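Local structure of superoxide dismutase (Chaetomium thermophilum, 4BR6) at residues G69-L72 against N73-F77; N186-T189 against V190-F194; A13-Y17 against I18-I22; T109-K112 against Q113-A117. The protein catalyses the dismutation of superoxide to hydrogen peroxide and dioxygen at a manganese ion, and so probably protects the cell from toxic radicals. All blocks are in the same frame, centred on the assembly; numbering follows the deposited sequence.

Contact 1: residues G69-L72 against N73-F77. With MN3 (manganese (III) ion), chain I.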
loop_
_atom_site.group_PDB
_atom_site.type_symbol
_atom_site.label_atom_id
_atom_site.label_comp_id
_atom_site.label_asym_id
_atom_site.label_seq_id
_atom_site.Cartn_x
_atom_site.Cartn_y
_atom_site.Cartn_z
ATOM N N GLY B 69 3.038 6.160 -14.823
ATOM C CA GLY B 69 1.885 5.284 -14.901
ATOM C C GLY B 69 0.711 5.972 -15.560
ATOM O O GLY B 69 0.021 5.372 -16.364
ATOM N N GLY B 70 0.496 7.243 -15.233
ATOM C CA GLY B 70 -0.595 8.001 -15.824
ATOM C C GLY B 70 -0.464 8.138 -17.331
ATOM O O GLY B 70 -1.433 7.964 -18.070
ATOM N N HIS B 71 0.747 8.448 -17.780
ATOM C CA HIS B 71 1.037 8.569 -19.200
ATOM C C HIS B 71 0.680 7.272 -19.948
ATOM O O HIS B 71 -0.091 7.300 -20.908
ATOM C CB HIS B 71 2.515 8.912 -19.406
ATOM C CG HIS B 71 2.884 9.139 -20.838
ATOM N ND1 HIS B 71 2.106 9.881 -21.702
ATOM C CD2 HIS B 71 3.947 8.714 -21.559
ATOM C CE1 HIS B 71 2.676 9.906 -22.892
ATOM N NE2 HIS B 71 3.795 9.207 -22.832
ATOM N N LEU B 72 1.233 6.139 -19.503
ATOM C CA LEU B 72 0.989 4.844 -20.162
ATOM C C LEU B 72 -0.482 4.451 -20.170
ATOM O O LEU B 72 -1.009 3.971 -21.178
ATOM C CB LEU B 72 1.777 3.709 -19.483
ATOM C CG LEU B 72 1.404 2.262 -19.879
ATOM C CD1 LEU B 72 1.597 1.974 -21.373
ATOM C CD2 LEU B 72 2.179 1.245 -19.051
ATOM N N ASN B 73 -1.121 4.607 -19.021
ATOM C CA ASN B 73 -2.475 4.126 -18.826
ATOM C C ASN B 73 -3.454 4.897 -19.647
ATOM O O ASN B 73 -4.330 4.314 -20.275
ATOM C CB ASN B 73 -2.892 4.227 -17.364
ATOM C CG ASN B 73 -2.150 3.269 -16.484
ATOM O OD1 ASN B 73 -1.598 2.271 -16.944
ATOM N ND2 ASN B 73 -2.150 3.553 -15.202
ATOM N N HIS B 74 -3.323 6.213 -19.636
ATOM C CA HIS B 74 -4.206 7.037 -20.445
ATOM C C HIS B 74 -3.923 6.877 -21.926
ATOM O O HIS B 74 -4.851 6.910 -22.735
ATOM C CB HIS B 74 -4.103 8.491 -20.038
ATOM C CG HIS B 74 -4.604 8.745 -18.656
ATOM N ND1 HIS B 74 -3.836 8.511 -17.541
ATOM C CD2 HIS B 74 -5.808 9.156 -18.210
ATOM C CE1 HIS B 74 -4.536 8.805 -16.461
ATOM N NE2 HIS B 74 -5.734 9.205 -16.839
ATOM N N THR B 75 -2.654 6.712 -22.283
ATOM C CA THR B 75 -2.306 6.475 -23.679
ATOM C C THR B 75 -3.064 5.278 -24.211
ATOM O O THR B 75 -3.731 5.369 -25.242
ATOM C CB THR B 75 -0.807 6.258 -23.881
ATOM O OG1 THR B 75 -0.138 7.512 -23.699
ATOM C CG2 THR B 75 -0.524 5.742 -25.294
ATOM N N LEU B 76 -2.957 4.149 -23.518
ATOM C CA LEU B 76 -3.695 2.955 -23.914
ATOM C C LEU B 76 -5.213 3.151 -23.851
ATOM O O LEU B 76 -5.930 2.640 -24.699
ATOM C CB LEU B 76 -3.318 1.769 -23.035
ATOM C CG LEU B 76 -1.877 1.281 -23.121
ATOM C CD1 LEU B 76 -1.703 0.133 -22.139
ATOM C CD2 LEU B 76 -1.509 0.845 -24.513
ATOM N N PHE B 77 -5.693 3.872 -22.839
ATOM C CA PHE B 77 -7.126 4.137 -22.681
ATOM C C PHE B 77 -7.720 4.779 -23.948
ATOM O O PHE B 77 -8.689 4.277 -24.503
ATOM C CB PHE B 77 -7.377 5.042 -21.466
ATOM C CG PHE B 77 -8.828 5.149 -21.055
ATOM C CD1 PHE B 77 -9.659 4.037 -21.022
ATOM C CD2 PHE B 77 -9.356 6.371 -20.659
ATOM C CE1 PHE B 77 -10.976 4.153 -20.632
ATOM C CE2 PHE B 77 -10.683 6.478 -20.266
ATOM C CZ PHE B 77 -11.482 5.377 -20.250
HETATM MN MN MN3 I . -7.833 9.141 -15.684
HETATM O O HOH W 1 -6.515 8.817 -13.561
#
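His74 folds back along its helix, CG anti to the carbonyl carbon (chi1 -66°), and its ND1 donates to Gly70 O one turn earlier at 2.5 Å, with that oxygen almost in the ring plane. The bond fixes the ring's rotation and aims NE2 at manganese, 2.4 Å away; His26, Asp160 and His164 complete the protein ligands. Gly70 O also takes the backbone N of His74, from the opposite face of its carbonyl plane. Glycine leaves this carbonyl beside the imidazole with no side chain next to it. This metal side is buried and tight. The other side is looser and partly exposed: Thr75 OG1 donates to His71 O at 2.8 Å, over one face of the His71 ring, while Leu72 CD1 merely brushes Leu76 CD1 at 3.9 Å. Buried Asn73 lays its amide beside Gly69 O and gives ND2 to Gln146 OE1. Without the amide, as with an alanine here, Gln146 would probably lose this donor and a gap would open beside Trp126 and Trp128. Helix 61-79 thus lies with His71 and Thr75 against helix 20-50, Asn73 and Leu76 on strand 125-132, Leu76 and Phe77 on strand 153-160, and Leu72 against Thr55 of the second subunit.

Contact 2: residues N186-T189 against V190-F194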
loop_
_atom_site.group_PDB
_atom_site.type_symbol
_atom_site.label_atom_id
_atom_site.label_comp_id
_atom_site.label_asym_id
_atom_site.label_seq_id
_atom_site.Cartn_x
_atom_site.Cartn_y
_atom_site.Cartn_z
ATOM N N ASN B 186 -12.940 0.173 -28.256
ATOM C CA ASN B 186 -12.411 -0.230 -29.558
ATOM C C ASN B 186 -11.844 -1.656 -29.541
ATOM O O ASN B 186 -10.680 -1.863 -29.216
ATOM C CB ASN B 186 -11.339 0.745 -30.053
ATOM C CG ASN B 186 -10.996 0.530 -31.510
ATOM O OD1 ASN B 186 -11.181 -0.562 -32.034
ATOM N ND2 ASN B 186 -10.526 1.579 -32.182
ATOM N N TRP B 187 -12.658 -2.637 -29.929
ATOM C CA TRP B 187 -12.239 -4.035 -29.852
ATOM C C TRP B 187 -11.300 -4.410 -30.975
ATOM O O TRP B 187 -10.731 -5.490 -30.974
ATOM C CB TRP B 187 -13.432 -4.987 -29.824
ATOM C CG TRP B 187 -14.151 -4.899 -28.531
ATOM C CD1 TRP B 187 -15.362 -4.342 -28.308
ATOM C CD2 TRP B 187 -13.672 -5.347 -27.261
ATOM N NE1 TRP B 187 -15.684 -4.421 -26.978
ATOM C CE2 TRP B 187 -14.660 -5.032 -26.314
ATOM C CE3 TRP B 187 -12.504 -5.979 -26.833
ATOM C CZ2 TRP B 187 -14.520 -5.338 -24.974
ATOM C CZ3 TRP B 187 -12.374 -6.280 -25.506
ATOM C CH2 TRP B 187 -13.374 -5.962 -24.591
ATOM N N LYS B 188 -11.121 -3.509 -31.929
ATOM C CA LYS B 188 -10.120 -3.716 -32.965
ATOM C C LYS B 188 -8.732 -3.424 -32.392
ATOM O O LYS B 188 -7.774 -4.140 -32.660
ATOM C CB LYS B 188 -10.432 -2.851 -34.188
ATOM C CG LYS B 188 -9.335 -2.793 -35.233
ATOM C CD LYS B 188 -9.887 -2.524 -36.635
ATOM C CE LYS B 188 -10.922 -1.415 -36.666
ATOM N NZ LYS B 188 -10.423 -0.135 -36.102
ATOM N N THR B 189 -8.623 -2.390 -31.571
ATOM C CA THR B 189 -7.349 -2.108 -30.904
ATOM C C THR B 189 -6.972 -3.269 -29.986
ATOM O O THR B 189 -5.832 -3.699 -29.962
ATOM C CB THR B 189 -7.414 -0.824 -30.060
ATOM O OG1 THR B 189 -7.693 0.288 -30.907
ATOM C CG2 THR B 189 -6.107 -0.575 -29.338
ATOM N N VAL B 190 -7.941 -3.755 -29.218
ATOM C CA VAL B 190 -7.694 -4.836 -28.262
ATOM C C VAL B 190 -7.168 -6.081 -28.959
ATOM O O VAL B 190 -6.258 -6.727 -28.470
ATOM C CB VAL B 190 -8.982 -5.209 -27.498
ATOM C CG1 VAL B 190 -8.724 -6.351 -26.505
ATOM C CG2 VAL B 190 -9.547 -3.981 -26.808
ATOM N N ALA B 191 -7.749 -6.412 -30.105
ATOM C CA ALA B 191 -7.360 -7.610 -30.836
ATOM C C ALA B 191 -5.974 -7.467 -31.443
ATOM O O ALA B 191 -5.265 -8.460 -31.629
ATOM C CB ALA B 191 -8.384 -7.909 -31.917
ATOM N N GLN B 192 -5.591 -6.239 -31.773
ATOM C CA GLN B 192 -4.232 -5.963 -32.225
ATOM C C GLN B 192 -3.254 -6.257 -31.105
ATOM O O GLN B 192 -2.274 -6.965 -31.304
ATOM C CB GLN B 192 -4.095 -4.511 -32.682
ATOM C CG GLN B 192 -4.423 -4.289 -34.149
ATOM C CD GLN B 192 -5.111 -2.972 -34.421
ATOM O OE1 GLN B 192 -4.770 -1.935 -33.844
ATOM N NE2 GLN B 192 -6.101 -3.005 -35.308
ATOM N N ARG B 193 -3.530 -5.722 -29.921
ATOM C CA ARG B 193 -2.692 -5.969 -28.753
ATOM C C ARG B 193 -2.633 -7.459 -28.449
ATOM O O ARG B 193 -1.572 -7.999 -28.131
ATOM C CB ARG B 193 -3.253 -5.228 -27.543
ATOM C CG ARG B 193 -3.268 -3.736 -27.715
ATOM C CD ARG B 193 -4.061 -3.079 -26.614
ATOM N NE ARG B 193 -3.951 -1.628 -26.652
ATOM C CZ ARG B 193 -4.689 -0.801 -25.918
ATOM N NH1 ARG B 193 -5.601 -1.277 -25.083
ATOM N NH2 ARG B 193 -4.515 0.507 -26.021
ATOM N N PHE B 194 -3.790 -8.109 -28.552
ATOM C CA PHE B 194 -3.909 -9.539 -28.293
ATOM C C PHE B 194 -2.982 -10.349 -29.192
ATOM O O PHE B 194 -2.457 -11.383 -28.782
ATOM C CB PHE B 194 -5.349 -10.005 -28.516
ATOM C CG PHE B 194 -5.557 -11.483 -28.296
ATOM C CD1 PHE B 194 -5.701 -11.999 -27.020
ATOM C CD2 PHE B 194 -5.622 -12.359 -29.369
ATOM C CE1 PHE B 194 -5.902 -13.337 -26.820
ATOM C CE2 PHE B 194 -5.817 -13.712 -29.157
ATOM C CZ PHE B 194 -5.960 -14.194 -27.881
HETATM O O HOH W 2 -7.692 -5.792 -35.088
HETATM O O HOH W 3 -6.373 0.757 -33.359
#
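Thr189 and Arg193, one turn apart, cross with the methyl CG2 of Thr189 over one face of the guanidinium, 3.6 Å from NE and offset toward the rim. CG2 lies anti to the backbone N, which leaves OG1 (chi1 -62°) on the other branch to bond Glu79 O. A threonine suits the place because it offers a methyl to the flat cation and a hydroxyl to a carbonyl. The guanidinium is well supplied with acceptors: NH2 meets Glu79 in a salt bridge and Leu76 O, and NH1 meets Leu156 O and Asn80 OD1.

At the start of the helix Asn186 is the N-cap. Its OD1 takes Lys188 N at 2.9 Å and Thr189 N at 3.2 Å, the second donor standing well above the carbonyl plane, so that one oxygen serves two amides of the first turn. Val190 N reaches Asn186 O only weakly. Further along, Lys188 O accepts Gln192 N and a water at 2.9 Å, which in turn receives a weak bond from Gln192 NE2. A second water donates to both Thr189 OG1 and Gln192 OE1, the latter at 3.2 Å, so the exposed glutamine amide is met by water at both ends.

On the buried side Trp187 CE3 packs on Val190 CG2 at 3.6 Å. There Trp187 and Val190 rest on strand 153-160, Val190 and Ala191 touch Leu96 of helix 94-104, and Arg193 ties helix 187-195 to the end of helix 61-79.

Contact 3: residues A13-Y17 against I18-I22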
loop_
_atom_site.group_PDB
_atom_site.type_symbol
_atom_site.label_atom_id
_atom_site.label_comp_id
_atom_site.label_asym_id
_atom_site.label_seq_id
_atom_site.Cartn_x
_atom_site.Cartn_y
_atom_site.Cartn_z
ATOM N N ALA B 13 -17.080 13.056 -29.650
ATOM C CA ALA B 13 -17.444 11.951 -30.532
ATOM C C ALA B 13 -18.009 10.755 -29.767
ATOM O O ALA B 13 -18.710 9.914 -30.332
ATOM C CB ALA B 13 -16.244 11.528 -31.355
ATOM N N LEU B 14 -17.716 10.692 -28.477
ATOM C CA LEU B 14 -18.099 9.542 -27.664
ATOM C C LEU B 14 -19.389 9.787 -26.900
ATOM O O LEU B 14 -19.855 8.928 -26.159
ATOM C CB LEU B 14 -16.983 9.175 -26.685
ATOM C CG LEU B 14 -15.601 8.893 -27.297
ATOM C CD1 LEU B 14 -14.730 8.097 -26.331
ATOM C CD2 LEU B 14 -15.694 8.178 -28.643
ATOM N N GLU B 15 -19.974 10.957 -27.088
ATOM C CA GLU B 15 -21.289 11.218 -26.537
ATOM C C GLU B 15 -22.292 10.299 -27.236
ATOM O O GLU B 15 -22.092 9.936 -28.388
ATOM C CB GLU B 15 -21.660 12.691 -26.706
ATOM C CG GLU B 15 -20.782 13.617 -25.889
ATOM C CD GLU B 15 -21.401 14.978 -25.645
ATOM O OE1 GLU B 15 -22.316 15.373 -26.392
ATOM O OE2 GLU B 15 -20.962 15.659 -24.696
ATOM N N PRO B 16 -23.367 9.896 -26.537
ATOM C CA PRO B 16 -23.750 10.256 -25.169
ATOM C C PRO B 16 -23.078 9.441 -24.059
ATOM O O PRO B 16 -23.437 9.615 -22.900
ATOM C CB PRO B 16 -25.253 9.975 -25.162
ATOM C CG PRO B 16 -25.413 8.825 -26.106
ATOM C CD PRO B 16 -24.357 9.001 -27.167
ATOM N N TYR B 17 -22.127 8.576 -24.383
ATOM C CA TYR B 17 -21.589 7.669 -23.361
ATOM C C TYR B 17 -20.620 8.353 -22.403
ATOM O O TYR B 17 -20.719 8.187 -21.183
ATOM C CB TYR B 17 -20.977 6.440 -24.024
ATOM C CG TYR B 17 -21.996 5.813 -24.934
ATOM C CD1 TYR B 17 -23.122 5.201 -24.423
ATOM C CD2 TYR B 17 -21.864 5.893 -26.310
ATOM C CE1 TYR B 17 -24.070 4.648 -25.257
ATOM C CE2 TYR B 17 -22.805 5.347 -27.147
ATOM C CZ TYR B 17 -23.906 4.729 -26.624
ATOM O OH TYR B 17 -24.841 4.185 -27.485
ATOM N N ILE B 18 -19.691 9.116 -22.958
ATOM C CA ILE B 18 -18.833 9.973 -22.168
ATOM C C ILE B 18 -18.935 11.387 -22.753
ATOM O O ILE B 18 -18.771 11.571 -23.953
ATOM C CB ILE B 18 -17.370 9.496 -22.213
ATOM C CG1 ILE B 18 -17.256 8.022 -21.794
ATOM C CG2 ILE B 18 -16.505 10.374 -21.314
ATOM C CD1 ILE B 18 -15.875 7.411 -22.035
ATOM N N SER B 19 -19.194 12.376 -21.898
ATOM C CA SER B 19 -19.405 13.749 -22.332
ATOM C C SER B 19 -18.127 14.387 -22.895
ATOM O O SER B 19 -17.011 13.986 -22.564
ATOM C CB SER B 19 -19.938 14.589 -21.172
ATOM O OG SER B 19 -18.926 14.805 -20.215
ATOM N N ALA B 20 -18.309 15.384 -23.753
ATOM C CA ALA B 20 -17.201 16.082 -24.382
ATOM C C ALA B 20 -16.381 16.840 -23.350
ATOM O O ALA B 20 -15.162 16.983 -23.494
ATOM C CB ALA B 20 -17.726 17.042 -25.425
ATOM N N ARG B 21 -17.040 17.343 -22.313
ATOM C CA ARG B 21 -16.309 18.070 -21.283
ATOM C C ARG B 21 -15.368 17.124 -20.531
ATOM O O ARG B 21 -14.216 17.471 -20.273
ATOM C CB ARG B 21 -17.248 18.807 -20.318
ATOM C CG ARG B 21 -16.517 19.641 -19.260
ATOM C CD ARG B 21 -15.499 20.606 -19.873
ATOM N NE ARG B 21 -15.065 21.664 -18.948
ATOM C CZ ARG B 21 -14.125 22.567 -19.229
ATOM N NH1 ARG B 21 -13.494 22.549 -20.391
ATOM N NH2 ARG B 21 -13.801 23.493 -18.339
ATOM N N ILE B 22 -15.853 15.930 -20.191
ATOM C CA ILE B 22 -15.026 14.948 -19.511
ATOM C C ILE B 22 -13.818 14.614 -20.369
ATOM O O ILE B 22 -12.683 14.725 -19.915
ATOM C CB ILE B 22 -15.811 13.668 -19.179
ATOM C CG1 ILE B 22 -16.805 13.948 -18.047
ATOM C CG2 ILE B 22 -14.858 12.525 -18.787
ATOM C CD1 ILE B 22 -17.751 12.812 -17.725
HETATM O O HOH W 4 -17.621 12.563 -26.265
#
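Glu15 reaches forward from the loop to the start of helix 20-50, where its carboxylate receives the backbone N of Ala20. From CB, 4.1 Å from Ile18 O, the chain runs extended: CG, anti to the carbonyl carbon (chi1 -66°), passes 3.5 Å from Ile18 O, and CD comes near Ser19 CA and Ala20 N. At the tip OE2 accepts Ala20 N at 2.8 Å on its anti side, 23° out of the carboxylate plane, and also lies beside Ser19 CA and Ala20 CB. A glutamate suits this place: it is long enough to span the turn, and its negative charge would probably be favoured by the dipole at the helix N-terminus.

Ser19 is the N-cap itself. Its OG stands between the backbone N and the carbonyl carbon (chi1 71°), from where it accepts Ile22 N at 3.3 Å. Ser19 OG thus caps the first turn, and the Glu15 carboxylate from the preceding loop takes a second amide, Ala20 N. Arg21 forms a salt bridge with Glu171 of the third subunit.

That loop is closed by Leu14 O, which accepts both Tyr17 N and Ile18 N, the latter at 3.2 Å and from above the carbonyl plane. A water bridges the same turn, accepting from Leu14 N and donating to Ile18 O at 2.8 Å. A cis peptide bond before Pro16 helps shape the bend, and the ring of Tyr17 has Pro16 CD over one face.

Inward, buried Leu14 and Ile18 pack on Met23 of helix 20-50, while Pro16 O and Tyr17 O bond Gln169 and Tyr170 of helix 167-170.

Contact 4: residues T109-K112 against Q113-A117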
loop_
_atom_site.group_PDB
_atom_site.type_symbol
_atom_site.label_atom_id
_atom_site.label_comp_id
_atom_site.label_asym_id
_atom_site.label_seq_id
_atom_site.Cartn_x
_atom_site.Cartn_y
_atom_site.Cartn_z
ATOM N N THR B 109 -20.212 -12.674 -19.627
ATOM C CA THR B 109 -19.731 -12.996 -18.283
ATOM C C THR B 109 -18.456 -12.208 -17.950
ATOM O O THR B 109 -18.280 -11.728 -16.825
ATOM C CB THR B 109 -19.467 -14.508 -18.130
ATOM O OG1 THR B 109 -20.714 -15.206 -18.111
ATOM C CG2 THR B 109 -18.731 -14.819 -16.840
ATOM N N PHE B 110 -17.562 -12.095 -18.925
ATOM C CA PHE B 110 -16.368 -11.271 -18.777
ATOM C C PHE B 110 -16.756 -9.828 -18.471
ATOM O O PHE B 110 -16.151 -9.172 -17.621
ATOM C CB PHE B 110 -15.522 -11.313 -20.055
ATOM C CG PHE B 110 -14.659 -10.091 -20.257
ATOM C CD1 PHE B 110 -13.506 -9.905 -19.526
ATOM C CD2 PHE B 110 -15.016 -9.113 -21.164
ATOM C CE1 PHE B 110 -12.729 -8.775 -19.704
ATOM C CE2 PHE B 110 -14.228 -7.983 -21.339
ATOM C CZ PHE B 110 -13.094 -7.824 -20.617
ATOM N N ARG B 111 -17.765 -9.344 -19.195
ATOM C CA ARG B 111 -18.288 -7.987 -19.059
ATOM C C ARG B 111 -18.904 -7.757 -17.681
ATOM O O ARG B 111 -18.793 -6.674 -17.103
ATOM C CB ARG B 111 -19.347 -7.753 -20.136
ATOM C CG ARG B 111 -19.941 -6.365 -20.158
ATOM C CD ARG B 111 -20.896 -6.182 -21.339
ATOM N NE ARG B 111 -21.708 -4.978 -21.168
ATOM C CZ ARG B 111 -22.172 -4.219 -22.159
ATOM N NH1 ARG B 111 -21.908 -4.525 -23.429
ATOM N NH2 ARG B 111 -22.898 -3.138 -21.876
ATOM N N LYS B 112 -19.582 -8.785 -17.182
ATOM C CA LYS B 112 -20.142 -8.788 -15.831
ATOM C C LYS B 112 -19.055 -8.730 -14.771
ATOM O O LYS B 112 -19.104 -7.915 -13.853
ATOM C CB LYS B 112 -20.975 -10.060 -15.641
ATOM C CG LYS B 112 -21.781 -10.131 -14.355
ATOM C CD LYS B 112 -22.675 -11.363 -14.365
ATOM C CE LYS B 112 -22.274 -12.373 -13.315
ATOM N NZ LYS B 112 -20.839 -12.762 -13.408
ATOM N N GLN B 113 -18.064 -9.599 -14.897
ATOM C CA GLN B 113 -17.017 -9.669 -13.899
ATOM C C GLN B 113 -16.168 -8.411 -13.899
ATOM O O GLN B 113 -15.719 -7.961 -12.844
ATOM C CB GLN B 113 -16.153 -10.899 -14.138
ATOM C CG GLN B 113 -16.847 -12.161 -13.695
ATOM C CD GLN B 113 -16.135 -13.401 -14.142
ATOM O OE1 GLN B 113 -15.239 -13.346 -14.979
ATOM N NE2 GLN B 113 -16.530 -14.540 -13.587
ATOM N N MET B 114 -15.938 -7.839 -15.079
ATOM C CA MET B 114 -15.112 -6.641 -15.151
ATOM C C MET B 114 -15.843 -5.473 -14.511
ATOM O O MET B 114 -15.253 -4.688 -13.774
ATOM C CB MET B 114 -14.734 -6.264 -16.579
ATOM C CG MET B 114 -13.748 -5.093 -16.609
ATOM S SD MET B 114 -12.406 -5.375 -17.768
ATOM C CE MET B 114 -11.404 -3.896 -17.638
ATOM N N ASN B 115 -17.132 -5.361 -14.806
ATOM C CA ASN B 115 -17.970 -4.356 -14.168
ATOM C C ASN B 115 -17.950 -4.464 -12.645
ATOM O O ASN B 115 -17.910 -3.460 -11.952
ATOM C CB ASN B 115 -19.408 -4.453 -14.683
ATOM C CG ASN B 115 -19.569 -3.858 -16.077
ATOM O OD1 ASN B 115 -18.708 -3.123 -16.553
ATOM N ND2 ASN B 115 -20.684 -4.159 -16.723
ATOM N N ALA B 116 -17.971 -5.684 -12.126
ATOM C CA ALA B 116 -17.860 -5.894 -10.688
ATOM C C ALA B 116 -16.497 -5.439 -10.168
ATOM O O ALA B 116 -16.407 -4.775 -9.136
ATOM C CB ALA B 116 -18.089 -7.354 -10.350
ATOM N N ALA B 117 -15.436 -5.808 -10.877
ATOM C CA ALA B 117 -14.082 -5.442 -10.483
ATOM C C ALA B 117 -13.930 -3.934 -10.412
ATOM O O ALA B 117 -13.268 -3.423 -9.523
ATOM C CB ALA B 117 -13.083 -6.002 -11.459
#
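Helix 107-119 of the C-terminal domain of this iron/manganese superoxide dismutase carries a Met-aromatic contact on its buried face. Phe110 and Met114, one turn apart, point the same way, and Met114 SD comes 3.8 Å from Phe110 CZ, approaching the ring obliquely, 53° off its normal. Both side chains suit the interior: the flat ring and the flexible thioether pack together against Ile140 of strand 138-144 and on strand 125-132. Phe110 CG lies anti to the backbone N (chi1 154°), which leans the ring along the helix toward the sulfur.

On the adjoining flank Arg111 and Asn115 run alongside each other with guanidinium and amide planes 85° apart; Arg111 NH2 bridges to Glu179, and Asn115 OD1 accepts Trp182 NE1. Asn115 N also bonds Arg111 O, from above the carbonyl plane.

Partly exposed Gln113 sends its chain back beside Thr109 and packs against Asp134 of the fourth subunit. A glycine in its place would probably take away the cover beside the Thr109 methyl and the contact with Asp134 of that subunit. Polar at its tip yet with a long apolar stem, glutamine fits this border: its NE2 lies 3.9 Å from Thr109 CG2, and its CG 4.0 Å from Lys112 NZ.

Overall arrangement
Along the chain the order is contact 3, contact 1, contact 4, contact 2. Contacts 3 and 1 belong to the alpha-hairpin domain, contact 3 in the loop leading into helix 20-50, contact 1 on helix 61-79; contacts 4 and 2 belong to the C-terminal domain, on helices 107-119 and 187-195. The centres lie about 16 to 22 Å apart. Two pairs touch directly: Leu76 O of contact 1 meets Arg193 NH2 of contact 2 at 2.9 Å, probably a hydrogen bond between the two domains, and Trp187 CH2 of contact 2 packs on Phe110 CE2 of contact 4 at 3.9 Å. Contacts 1, 2 and 4 pack on the three-stranded sheet. Both domains supply manganese ligands, so the way they meet probably bears on the metal site.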